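Local coordinates for protein endo-alpha-(1->5)-L-arabinanase (Bacillus licheniformis, PDB 6B7K) that probably cleaves internal alpha-(1->5)-arabinofuranosidic linkages of arabinans, as a calcium-binding endo-acting glycoside hydrolase of family 43, at residues Q135-D140 with F155-S160; S160-T165 with G189-P194; G102-A107 with I128-G133; M71-H76 with Y96-F101; S180-P185 with K240-G245. All coordinates share one frame; numbering follows the deposited sequence.

Interaction 1 (Q135-D140 with F155-S160); sequences QFNAID and FGSFWS
The carbonyls of Q135 and I139 take the backbone N-H groups of S160 and G156, which pins together two loops of the five-bladed GH43 β-propeller. Residues of both loops are predicted to bind substrate. S160 N lies 2.9 Å from Q135 O, whereas the bond from G156 N to I139 O is slightly longer at 3.2 Å but almost straight (176°). S160 OG also faces Q135 O, at a modelled separation too short to trust. Between the two clamps a water serves three backbone groups: it donates to F158 O (2.6 Å), accepts from S157 N (3.2 Å) and accepts weakly from N137 N. N137 O takes a weak bond from I139 N in the inverse gamma turn centred on A138. D140 O instead meets the CA-H of F155, with CA 3.3 Å from the oxygen. The polar ends look beyond the pair of loops: S157 OG pairs with E192, the predicted proton donor, at a modelled distance too short to take literally, and D140 OD2 accepts weakly from A193 N. The CB of S157 meanwhile rests 3.5 Å from I139 CD1. At the far side, F136 CD1 meets the edge of the F155 ring, 3.9 Å from its CE2.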
# COMPACT_ATOMS: atom_id res chain seq x y z
N GLN A 135 19.90 -2.85 -0.41
CA GLN A 135 19.30 -4.17 -0.51
C GLN A 135 17.78 -4.14 -0.32
O GLN A 135 17.18 -5.16 0.03
CB GLN A 135 19.93 -5.13 0.51
CG GLN A 135 21.45 -5.20 0.44
CD GLN A 135 21.96 -5.84 -0.84
OE1 GLN A 135 21.18 -6.38 -1.63
NE2 GLN A 135 23.27 -5.79 -1.04
N PHE A 136 17.16 -2.98 -0.54
CA PHE A 136 15.71 -2.84 -0.45
C PHE A 136 15.23 -2.01 -1.63
O PHE A 136 16.00 -1.65 -2.52
CB PHE A 136 15.31 -2.21 0.89
CG PHE A 136 15.96 -0.87 1.15
CD1 PHE A 136 15.34 0.30 0.76
CD2 PHE A 136 17.19 -0.80 1.79
CE1 PHE A 136 15.93 1.53 1.00
CE2 PHE A 136 17.78 0.42 2.04
CZ PHE A 136 17.16 1.59 1.64
N ASN A 137 13.93 -1.71 -1.64
CA ASN A 137 13.34 -0.88 -2.68
C ASN A 137 12.36 0.08 -2.03
O ASN A 137 11.41 -0.34 -1.37
CB ASN A 137 12.63 -1.74 -3.73
CG ASN A 137 12.33 -0.97 -5.00
OD1 ASN A 137 12.96 0.05 -5.28
ND2 ASN A 137 11.36 -1.44 -5.77
N ALA A 138 12.60 1.38 -2.21
CA ALA A 138 11.78 2.42 -1.60
C ALA A 138 10.55 2.68 -2.47
O ALA A 138 10.43 3.70 -3.16
CB ALA A 138 12.58 3.69 -1.38
N ILE A 139 9.62 1.72 -2.44
CA ILE A 139 8.29 1.86 -3.01
C ILE A 139 7.29 1.22 -2.06
O ILE A 139 7.66 0.65 -1.02
CB ILE A 139 8.17 1.24 -4.42
CG1 ILE A 139 8.38 -0.28 -4.37
CG2 ILE A 139 9.13 1.89 -5.41
CD1 ILE A 139 8.01 -0.98 -5.66
N ASP A 140 6.02 1.30 -2.42
CA ASP A 140 4.91 0.76 -1.64
C ASP A 140 4.94 1.22 -0.18
O ASP A 140 5.07 0.40 0.74
CB ASP A 140 4.90 -0.76 -1.72
CG ASP A 140 4.78 -1.27 -3.14
OD1 ASP A 140 4.81 -0.44 -4.07
OD2 ASP A 140 4.66 -2.50 -3.33
N PHE A 155 7.45 -0.22 4.23
CA PHE A 155 7.60 -0.20 2.78
C PHE A 155 8.40 -1.43 2.36
O PHE A 155 8.71 -2.30 3.17
CB PHE A 155 8.27 1.11 2.32
CG PHE A 155 9.65 1.31 2.88
CD1 PHE A 155 9.83 1.87 4.13
CD2 PHE A 155 10.76 0.93 2.15
CE1 PHE A 155 11.10 2.06 4.64
CE2 PHE A 155 12.03 1.11 2.66
CZ PHE A 155 12.20 1.68 3.90
N GLY A 156 8.73 -1.49 1.07
CA GLY A 156 9.57 -2.56 0.55
C GLY A 156 8.94 -3.30 -0.61
O GLY A 156 7.72 -3.37 -0.75
N SER A 157 9.80 -3.85 -1.47
CA SER A 157 9.35 -4.66 -2.60
C SER A 157 10.53 -5.48 -3.08
O SER A 157 11.48 -4.92 -3.64
CB SER A 157 8.79 -3.78 -3.71
OG SER A 157 8.34 -4.56 -4.80
N PHE A 158 10.48 -6.80 -2.86
CA PHE A 158 11.55 -7.72 -3.22
C PHE A 158 12.85 -7.35 -2.52
O PHE A 158 12.84 -6.58 -1.56
CB PHE A 158 11.74 -7.77 -4.74
CG PHE A 158 10.58 -8.37 -5.47
CD1 PHE A 158 10.56 -9.71 -5.79
CD2 PHE A 158 9.49 -7.59 -5.83
CE1 PHE A 158 9.49 -10.27 -6.46
CE2 PHE A 158 8.42 -8.14 -6.50
CZ PHE A 158 8.42 -9.48 -6.82
N TRP A 159 13.97 -7.91 -2.99
CA TRP A 159 15.29 -7.75 -2.37
C TRP A 159 15.18 -8.29 -0.94
O TRP A 159 14.69 -9.41 -0.76
CB TRP A 159 15.75 -6.30 -2.49
CG TRP A 159 16.44 -5.97 -3.77
CD1 TRP A 159 17.77 -6.14 -4.04
CD2 TRP A 159 15.86 -5.39 -4.94
NE1 TRP A 159 18.05 -5.71 -5.32
CE2 TRP A 159 16.89 -5.25 -5.89
CE3 TRP A 159 14.56 -4.99 -5.28
CZ2 TRP A 159 16.66 -4.72 -7.16
CZ3 TRP A 159 14.34 -4.47 -6.54
CH2 TRP A 159 15.39 -4.34 -7.46
N SER A 160 15.60 -7.54 0.08
CA SER A 160 15.55 -8.04 1.45
C SER A 160 14.12 -8.13 1.98
O SER A 160 13.87 -8.91 2.91
CB SER A 160 16.40 -7.16 2.37
OG SER A 160 16.21 -5.78 2.08
O HOH W 1 12.79 -4.20 -0.48

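Interaction 2 (S160-T165 with G189-P194); sequences SGIKLT and GAVEAP
I162 aims its side chain at the opposite segment and sets its three outer carbons against two residues, V191 and P194. Its CG2, anti to the backbone N, comes within 3.6 Å of P194 CB. The other branch starts beside the backbone N and bends at chi2 (-52°), which swings CD1 back toward the proline ring, 3.7 Å from P194 CG. The two methyls thus share one proline ring, CG2 on its CB-CG side and CD1 reaching on to CD and to the CA of E192. CG1 turns to V191 and lies 3.8 Å from its CG2; the isoleucine meets both partners at a slant. In V191, chi1 of 51° divides the work: CG2 is sent to I162, while CG1 stands 4.3 Å from the CA of G161. No hydrogen bond joins the segments. This is packing between blades of the β-propeller: strand 162-167 belongs to one blade, strand 191-199 opens the next, and the two short segments run 36° apart with axes 8.4 Å from each other. L205 and V207 of strand 202-209 add to the apolar layer, touching P194 and V191 respectively, and I181 and A182 cover I162. E192, the predicted proton donor, sits between V191 and P194 in sequence but sets its CB away from I162; its OE2 has a weak bond to Y220 OH. K163 likewise turns its CB away, and its NZ folds back to a weak bond with S160 OG.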
# COMPACT_ATOMS: atom_id res chain seq x y z
N SER A 160 15.60 -7.54 0.08
CA SER A 160 15.55 -8.04 1.45
C SER A 160 14.12 -8.13 1.98
O SER A 160 13.87 -8.91 2.91
CB SER A 160 16.40 -7.16 2.37
OG SER A 160 16.21 -5.78 2.08
N GLY A 161 13.18 -7.35 1.44
CA GLY A 161 11.77 -7.51 1.74
C GLY A 161 11.18 -6.23 2.34
O GLY A 161 11.46 -5.12 1.88
N ILE A 162 10.35 -6.42 3.37
CA ILE A 162 9.58 -5.33 3.96
C ILE A 162 10.40 -4.67 5.06
O ILE A 162 10.93 -5.34 5.95
CB ILE A 162 8.25 -5.85 4.51
CG1 ILE A 162 7.43 -6.53 3.40
CG2 ILE A 162 7.46 -4.72 5.18
CD1 ILE A 162 7.25 -5.67 2.16
N LYS A 163 10.50 -3.35 4.99
CA LYS A 163 11.22 -2.55 5.98
C LYS A 163 10.25 -1.68 6.75
O LYS A 163 9.21 -1.25 6.23
CB LYS A 163 12.28 -1.68 5.30
CG LYS A 163 13.31 -2.47 4.50
CD LYS A 163 14.20 -3.29 5.42
CE LYS A 163 15.00 -4.32 4.66
NZ LYS A 163 14.15 -5.46 4.20
N LEU A 164 10.58 -1.42 8.01
CA LEU A 164 9.76 -0.61 8.90
C LEU A 164 10.64 0.40 9.60
O LEU A 164 11.73 0.06 10.08
CB LEU A 164 9.03 -1.49 9.93
CG LEU A 164 8.26 -0.78 11.04
CD1 LEU A 164 7.17 0.11 10.46
CD2 LEU A 164 7.67 -1.78 12.02
N THR A 165 10.18 1.65 9.66
CA THR A 165 10.91 2.71 10.34
C THR A 165 9.94 3.57 11.14
O THR A 165 8.75 3.66 10.82
CB THR A 165 11.69 3.60 9.37
OG1 THR A 165 12.37 4.62 10.11
CG2 THR A 165 10.75 4.24 8.37
N GLY A 189 12.16 -13.43 -2.67
CA GLY A 189 11.75 -12.19 -2.04
C GLY A 189 10.43 -11.65 -2.53
O GLY A 189 10.17 -10.45 -2.39
N ALA A 190 9.58 -12.50 -3.10
CA ALA A 190 8.34 -12.06 -3.72
C ALA A 190 7.33 -11.57 -2.69
O ALA A 190 6.28 -12.20 -2.49
CB ALA A 190 7.74 -13.18 -4.56
N VAL A 191 7.62 -10.45 -2.04
CA VAL A 191 6.73 -9.84 -1.06
C VAL A 191 6.85 -8.33 -1.19
O VAL A 191 7.96 -7.79 -1.30
CB VAL A 191 7.05 -10.31 0.37
CG1 VAL A 191 8.53 -10.14 0.68
CG2 VAL A 191 6.20 -9.56 1.38
N GLU A 192 5.71 -7.65 -1.20
CA GLU A 192 5.68 -6.20 -1.36
C GLU A 192 4.35 -5.68 -0.82
O GLU A 192 3.56 -6.44 -0.24
CB GLU A 192 5.90 -5.80 -2.82
CG GLU A 192 4.83 -6.31 -3.78
CD GLU A 192 5.17 -6.04 -5.24
OE1 GLU A 192 6.23 -5.44 -5.51
OE2 GLU A 192 4.38 -6.44 -6.12
N ALA A 193 4.11 -4.39 -1.01
CA ALA A 193 2.84 -3.75 -0.67
C ALA A 193 2.41 -3.98 0.78
O ALA A 193 1.30 -4.47 1.03
CB ALA A 193 1.76 -4.21 -1.63
N PRO A 194 3.24 -3.62 1.76
CA PRO A 194 2.88 -3.88 3.15
C PRO A 194 1.96 -2.81 3.71
O PRO A 194 2.03 -1.64 3.35
CB PRO A 194 4.23 -3.86 3.86
CG PRO A 194 5.01 -2.84 3.09
CD PRO A 194 4.54 -2.93 1.65

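Interaction 3 (G102-A107 with I128-G133); sequences GSNTSA and IRSTSG
N104 and S130 meet at the open end of the β-hairpin formed by strands 106-113 and 122-130, the last two strands of one propeller blade. S106 and S130 make a hydrogen-bonded antiparallel pair, with S130 N 2.9 Å from S106 O and S106 N 3.1 Å from S130 O. A107 and R129 follow as a non-hydrogen-bonded pair. The chain enters the strand at S106 from an inverse gamma turn centred on T105, and the N104 side chain reaches across to the start of the loop that follows the partner strand, at T131. From CB, which is only loosely near T131 O, the chain runs to CG, 3.4 Å from that oxygen. OD1 points on toward W159, a predicted substrate-binding residue. ND2 lies near T131 O at an angle too poor for a hydrogen bond; it bonds instead to F136 O of the neighbouring loop. With chi1 of -159° the amide lies beside its own carbonyl carbon, which brings it to T131 O while the backbone O meets S130. S130 OG, which also pairs with A138 N, donates to N104 O over 2.7 Å and sits almost straight beyond the carbonyl (C=O...OG angle 175°).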
# COMPACT_ATOMS: atom_id res chain seq x y z
N GLY A 102 10.92 -2.99 -12.08
CA GLY A 102 12.00 -3.96 -11.96
C GLY A 102 13.32 -3.33 -11.58
O GLY A 102 14.36 -4.00 -11.60
N SER A 103 13.30 -2.05 -11.23
CA SER A 103 14.49 -1.29 -10.93
C SER A 103 14.54 -0.97 -9.44
O SER A 103 13.52 -0.99 -8.74
CB SER A 103 14.54 -0.00 -11.75
OG SER A 103 15.76 0.70 -11.54
N ASN A 104 15.75 -0.67 -8.96
CA ASN A 104 15.98 -0.38 -7.56
C ASN A 104 16.12 1.11 -7.27
O ASN A 104 15.91 1.51 -6.12
CB ASN A 104 17.25 -1.11 -7.08
CG ASN A 104 17.31 -1.28 -5.57
OD1 ASN A 104 17.74 -2.32 -5.07
ND2 ASN A 104 16.88 -0.26 -4.83
N THR A 105 16.47 1.92 -8.26
CA THR A 105 16.55 3.36 -8.04
C THR A 105 15.16 3.91 -7.77
O THR A 105 14.45 4.30 -8.70
CB THR A 105 17.20 4.05 -9.23
OG1 THR A 105 18.41 3.37 -9.58
CG2 THR A 105 17.52 5.49 -8.88
N SER A 106 14.76 3.92 -6.50
CA SER A 106 13.42 4.35 -6.11
C SER A 106 13.51 5.38 -5.00
O SER A 106 14.52 5.50 -4.31
CB SER A 106 12.57 3.16 -5.66
OG SER A 106 12.65 2.10 -6.59
N ALA A 107 12.42 6.13 -4.84
CA ALA A 107 12.34 7.16 -3.81
C ALA A 107 10.88 7.33 -3.41
O ALA A 107 10.00 7.40 -4.27
CB ALA A 107 12.91 8.48 -4.31
N ILE A 128 12.50 8.65 1.83
CA ILE A 128 13.61 7.71 1.91
C ILE A 128 13.94 7.25 0.50
O ILE A 128 13.04 7.03 -0.32
CB ILE A 128 13.27 6.52 2.85
CG1 ILE A 128 14.44 5.54 2.93
CG2 ILE A 128 12.00 5.82 2.39
CD1 ILE A 128 15.72 6.16 3.46
N ARG A 129 15.23 7.11 0.21
CA ARG A 129 15.71 6.75 -1.11
C ARG A 129 16.36 5.37 -1.08
O ARG A 129 16.85 4.91 -0.04
CB ARG A 129 16.72 7.78 -1.64
CG ARG A 129 17.14 7.57 -3.09
CD ARG A 129 18.17 8.59 -3.56
NE ARG A 129 19.49 8.36 -3.00
CZ ARG A 129 19.99 9.02 -1.95
NH1 ARG A 129 19.26 9.94 -1.34
NH2 ARG A 129 21.21 8.75 -1.51
N SER A 130 16.34 4.69 -2.23
CA SER A 130 17.05 3.44 -2.42
C SER A 130 17.83 3.51 -3.72
O SER A 130 17.29 3.92 -4.76
CB SER A 130 16.09 2.24 -2.44
OG SER A 130 15.24 2.28 -3.57
N THR A 131 19.10 3.12 -3.67
CA THR A 131 19.96 3.08 -4.85
C THR A 131 20.33 1.63 -5.16
O THR A 131 19.89 0.69 -4.50
CB THR A 131 21.22 3.93 -4.63
OG1 THR A 131 21.90 3.48 -3.45
CG2 THR A 131 20.86 5.40 -4.48
N SER A 132 21.17 1.47 -6.19
CA SER A 132 21.61 0.13 -6.58
C SER A 132 22.45 -0.54 -5.51
O SER A 132 22.51 -1.77 -5.46
CB SER A 132 22.39 0.20 -7.89
OG SER A 132 22.78 -1.09 -8.32
N GLY A 133 23.11 0.24 -4.64
CA GLY A 133 23.86 -0.34 -3.55
C GLY A 133 23.02 -0.88 -2.42
O GLY A 133 23.47 -1.77 -1.70

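Interaction 4 (M71-H76 with Y96-F101); sequences MYVPNH and YSVSSF
V73 and V98 each hold CG1 anti to the backbone N (chi1 -172° and 177°), and this directs their branches into one another as the two side chains slide past in opposite directions. V98 CG1 reaches 3.7 Å from V73 CB. V73 also straddles the backbone: its CG2 lies against V98 O, its CG1 3.8 Å from S99 CA. H76 adds a second neighbour to V98 CG1. With chi1 of 72° its imidazole is led off past V98, leaving CB as the near atom, 3.5 Å from V98 CG1. A type I turn from V73 to H76, closed by a weak bond from H76 N to V73 O, brings the two residues side by side. In the propeller, this turn follows the short helix 69-72 on the link between two blades, and V98 ends strand 92-98, which is flanked by strands 81-87 and 106-113; A107 of the latter also touches V73. Past the strand, S99 turns its CB away from the turn, its OG donating to S100 O at 3.0 Å and pairing with S106 OG. S100 faces the turn instead, with OG 2.7 Å from N75 O.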
# COMPACT_ATOMS: atom_id res chain seq x y z
N MET A 71 16.16 14.27 -9.43
CA MET A 71 17.40 14.23 -8.65
C MET A 71 17.69 12.83 -8.15
O MET A 71 18.81 12.32 -8.30
CB MET A 71 17.31 15.20 -7.47
CG MET A 71 17.65 16.63 -7.80
SD MET A 71 17.63 17.65 -6.31
CE MET A 71 18.97 16.92 -5.38
N TYR A 72 16.71 12.18 -7.54
CA TYR A 72 16.92 10.89 -6.90
C TYR A 72 16.49 9.71 -7.76
O TYR A 72 17.09 8.63 -7.65
CB TYR A 72 16.17 10.84 -5.56
CG TYR A 72 16.60 11.95 -4.61
CD1 TYR A 72 17.89 11.99 -4.10
CD2 TYR A 72 15.72 12.95 -4.23
CE1 TYR A 72 18.29 12.99 -3.24
CE2 TYR A 72 16.11 13.95 -3.37
CZ TYR A 72 17.39 13.97 -2.88
OH TYR A 72 17.79 14.97 -2.02
N VAL A 73 15.48 9.88 -8.61
CA VAL A 73 15.11 8.86 -9.59
C VAL A 73 15.06 9.53 -10.96
O VAL A 73 13.96 9.85 -11.46
CB VAL A 73 13.78 8.19 -9.23
CG1 VAL A 73 13.52 7.00 -10.15
CG2 VAL A 73 13.79 7.73 -7.78
N PRO A 74 16.20 9.78 -11.61
CA PRO A 74 16.17 10.50 -12.90
C PRO A 74 15.39 9.79 -13.99
O PRO A 74 14.68 10.44 -14.76
CB PRO A 74 17.66 10.61 -13.26
CG PRO A 74 18.38 10.50 -11.95
CD PRO A 74 17.57 9.55 -11.13
N ASN A 75 15.50 8.46 -14.07
CA ASN A 75 14.80 7.69 -15.09
C ASN A 75 13.38 7.33 -14.69
O ASN A 75 12.84 6.32 -15.16
CB ASN A 75 15.59 6.41 -15.41
CG ASN A 75 16.99 6.70 -15.93
OD1 ASN A 75 17.98 6.38 -15.26
ND2 ASN A 75 17.08 7.28 -17.11
N HIS A 76 12.74 8.13 -13.84
CA HIS A 76 11.46 7.73 -13.27
C HIS A 76 10.37 7.70 -14.33
O HIS A 76 10.33 8.54 -15.23
CB HIS A 76 11.06 8.65 -12.12
CG HIS A 76 10.64 10.03 -12.55
ND1 HIS A 76 9.38 10.30 -13.04
CD2 HIS A 76 11.30 11.21 -12.53
CE1 HIS A 76 9.29 11.59 -13.32
NE2 HIS A 76 10.45 12.16 -13.02
N TYR A 96 3.93 8.37 -1.58
CA TYR A 96 3.90 7.88 -2.95
C TYR A 96 5.31 7.47 -3.36
O TYR A 96 6.30 7.85 -2.72
CB TYR A 96 3.35 8.94 -3.91
CG TYR A 96 4.11 10.25 -3.89
CD1 TYR A 96 3.82 11.23 -2.95
CD2 TYR A 96 5.12 10.51 -4.82
CE1 TYR A 96 4.51 12.42 -2.93
CE2 TYR A 96 5.82 11.70 -4.80
CZ TYR A 96 5.51 12.65 -3.85
OH TYR A 96 6.19 13.85 -3.82
N SER A 97 5.39 6.70 -4.44
CA SER A 97 6.65 6.14 -4.91
C SER A 97 7.06 6.79 -6.23
O SER A 97 6.22 7.18 -7.04
CB SER A 97 6.55 4.62 -5.09
OG SER A 97 6.01 4.01 -3.93
N VAL A 98 8.37 6.88 -6.43
CA VAL A 98 8.97 7.36 -7.67
C VAL A 98 10.05 6.35 -8.04
O VAL A 98 11.04 6.21 -7.32
CB VAL A 98 9.56 8.77 -7.52
CG1 VAL A 98 10.24 9.20 -8.80
CG2 VAL A 98 8.47 9.76 -7.13
N SER A 99 9.86 5.64 -9.16
CA SER A 99 10.75 4.53 -9.49
C SER A 99 10.55 4.14 -10.95
O SER A 99 9.77 4.75 -11.69
CB SER A 99 10.49 3.33 -8.57
OG SER A 99 11.27 2.21 -8.95
N SER A 100 11.30 3.11 -11.37
CA SER A 100 11.13 2.43 -12.64
C SER A 100 10.88 0.95 -12.36
O SER A 100 11.34 0.42 -11.35
CB SER A 100 12.36 2.59 -13.54
OG SER A 100 12.61 3.96 -13.82
N PHE A 101 10.15 0.29 -13.25
CA PHE A 101 9.74 -1.08 -12.98
C PHE A 101 10.94 -2.02 -13.00
O PHE A 101 11.86 -1.87 -13.80
CB PHE A 101 8.69 -1.56 -13.98
CG PHE A 101 8.03 -2.85 -13.58
CD1 PHE A 101 7.09 -2.88 -12.57
CD2 PHE A 101 8.36 -4.04 -14.21
CE1 PHE A 101 6.48 -4.06 -12.20
CE2 PHE A 101 7.76 -5.23 -13.84
CZ PHE A 101 6.82 -5.24 -12.83

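Interaction 5 (S180-P185 with K240-G245); sequences SIASRP and KNMMNG
S183 and M242 join through their backbones, S183 N donating to M242 O at 2.9 Å, while G245, at positive phi, returns a weaker bond from its N to S183 O. The turn that offers these groups is steadied by N241: its OD1 accepts M243 N at 2.8 Å, from above the carbonyl plane, in an Asx turn, and N241 O takes N244 N. M243 is the residue most covered by the other segment. Bent at both chi2 and chi3 (-62° and -65°), it curls along the backbone of S180 to S183, and SD lies beside A182, 3.5 Å from A182 N. CE then closes on S183 CB at 3.6 Å and approaches S180 CB. M242 branches off at roughly a right angle to M243: its CB is 4.0 Å from A182 CB, and the rest of the side chain packs on L205 and V207. S183 OG turns out of the contact to S160 O. R184 also leaves it, extended from CG to NE, to place its guanidinium in a cation-pi contact with F209; D210 is a weaker, long ion partner. P185 borders the turn with CD near M243 O. The arrangement joins neighbouring blades of the β-propeller: the chain leaving strand 177-182, last of its blade, is held by the loop that precedes strand 248-251, last of the next.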
# COMPACT_ATOMS: atom_id res chain seq x y z
N SER A 180 13.50 -4.89 9.64
CA SER A 180 13.00 -5.89 8.71
C SER A 180 11.91 -6.70 9.41
O SER A 180 12.17 -7.32 10.45
CB SER A 180 14.12 -6.81 8.23
OG SER A 180 15.22 -6.07 7.72
N ILE A 181 10.71 -6.69 8.86
CA ILE A 181 9.59 -7.40 9.47
C ILE A 181 9.07 -8.55 8.62
O ILE A 181 8.45 -9.48 9.18
CB ILE A 181 8.44 -6.43 9.83
CG1 ILE A 181 8.06 -5.58 8.62
CG2 ILE A 181 8.83 -5.54 11.00
CD1 ILE A 181 6.99 -4.55 8.93
N ALA A 182 9.31 -8.56 7.31
CA ALA A 182 8.86 -9.65 6.46
C ALA A 182 9.86 -9.85 5.33
O ALA A 182 10.19 -8.89 4.62
CB ALA A 182 7.46 -9.39 5.90
N SER A 183 10.33 -11.08 5.16
CA SER A 183 11.20 -11.43 4.05
C SER A 183 10.78 -12.79 3.50
O SER A 183 10.01 -13.52 4.12
CB SER A 183 12.68 -11.45 4.46
OG SER A 183 13.50 -11.63 3.32
N ARG A 184 11.30 -13.11 2.32
CA ARG A 184 10.86 -14.29 1.57
C ARG A 184 12.04 -14.85 0.79
O ARG A 184 12.07 -14.84 -0.44
CB ARG A 184 9.71 -13.91 0.64
CG ARG A 184 8.86 -15.06 0.14
CD ARG A 184 7.63 -14.52 -0.60
NE ARG A 184 6.97 -15.54 -1.40
CZ ARG A 184 6.06 -16.39 -0.93
NH1 ARG A 184 5.70 -16.34 0.35
NH2 ARG A 184 5.50 -17.28 -1.73
N PRO A 185 13.05 -15.38 1.50
CA PRO A 185 14.31 -15.72 0.82
C PRO A 185 14.22 -16.93 -0.09
O PRO A 185 14.90 -16.96 -1.12
CB PRO A 185 15.28 -15.96 1.98
CG PRO A 185 14.40 -16.45 3.08
CD PRO A 185 13.08 -15.73 2.93
N LYS A 240 4.64 -19.29 11.84
CA LYS A 240 5.80 -19.09 10.98
C LYS A 240 6.13 -17.61 10.91
O LYS A 240 5.27 -16.78 10.60
CB LYS A 240 5.54 -19.65 9.58
CG LYS A 240 6.79 -19.77 8.72
CD LYS A 240 6.48 -20.38 7.36
CE LYS A 240 7.74 -20.57 6.54
NZ LYS A 240 7.43 -21.01 5.15
N ASN A 241 7.39 -17.27 11.20
CA ASN A 241 7.83 -15.89 11.13
C ASN A 241 7.75 -15.39 9.69
O ASN A 241 8.17 -16.07 8.75
CB ASN A 241 9.26 -15.77 11.66
CG ASN A 241 9.67 -14.33 11.92
OD1 ASN A 241 9.26 -13.40 11.21
ND2 ASN A 241 10.50 -14.13 12.94
N MET A 242 7.19 -14.19 9.51
CA MET A 242 7.10 -13.59 8.19
C MET A 242 8.47 -13.26 7.60
O MET A 242 8.56 -13.01 6.40
CB MET A 242 6.23 -12.34 8.23
CG MET A 242 4.79 -12.61 8.65
SD MET A 242 3.67 -11.22 8.34
CE MET A 242 3.67 -11.17 6.55
N MET A 243 9.52 -13.26 8.42
CA MET A 243 10.88 -13.08 7.92
C MET A 243 11.43 -14.33 7.25
O MET A 243 12.44 -14.25 6.56
CB MET A 243 11.81 -12.64 9.05
CG MET A 243 11.79 -11.15 9.33
SD MET A 243 12.33 -10.16 7.91
CE MET A 243 14.03 -10.67 7.76
N ASN A 244 10.79 -15.49 7.46
CA ASN A 244 11.16 -16.73 6.80
C ASN A 244 10.10 -17.16 5.79
O ASN A 244 9.93 -18.35 5.52
CB ASN A 244 11.40 -17.84 7.81
CG ASN A 244 12.78 -17.76 8.46
OD1 ASN A 244 13.47 -16.75 8.35
ND2 ASN A 244 13.17 -18.83 9.14
N GLY A 245 9.37 -16.20 5.23
CA GLY A 245 8.31 -16.50 4.29
C GLY A 245 6.96 -16.77 4.93
O GLY A 245 6.05 -17.23 4.22

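Overall arrangement
Interaction 1 lies centrally among the five. Its centre is about 5 Å from that of interaction 2, with which it shares S160, and about 8 Å from that of interaction 3. The side chain of D140 is about 5 Å from a calcium ion, which in this propeller is associated with D84, D142 and D264. Interaction 1 brings predicted substrate-binding residues to E192 of interaction 2. Outward, interaction 3 passes to interaction 4 within one blade (centres about 8 Å apart; A107 O with V98 N, joining neighbouring strands), and interaction 2 to interaction 5 (about 9 Å; G189 N with R184 O). Interactions 4 and 5 stand about 26 Å apart between centres, without touching.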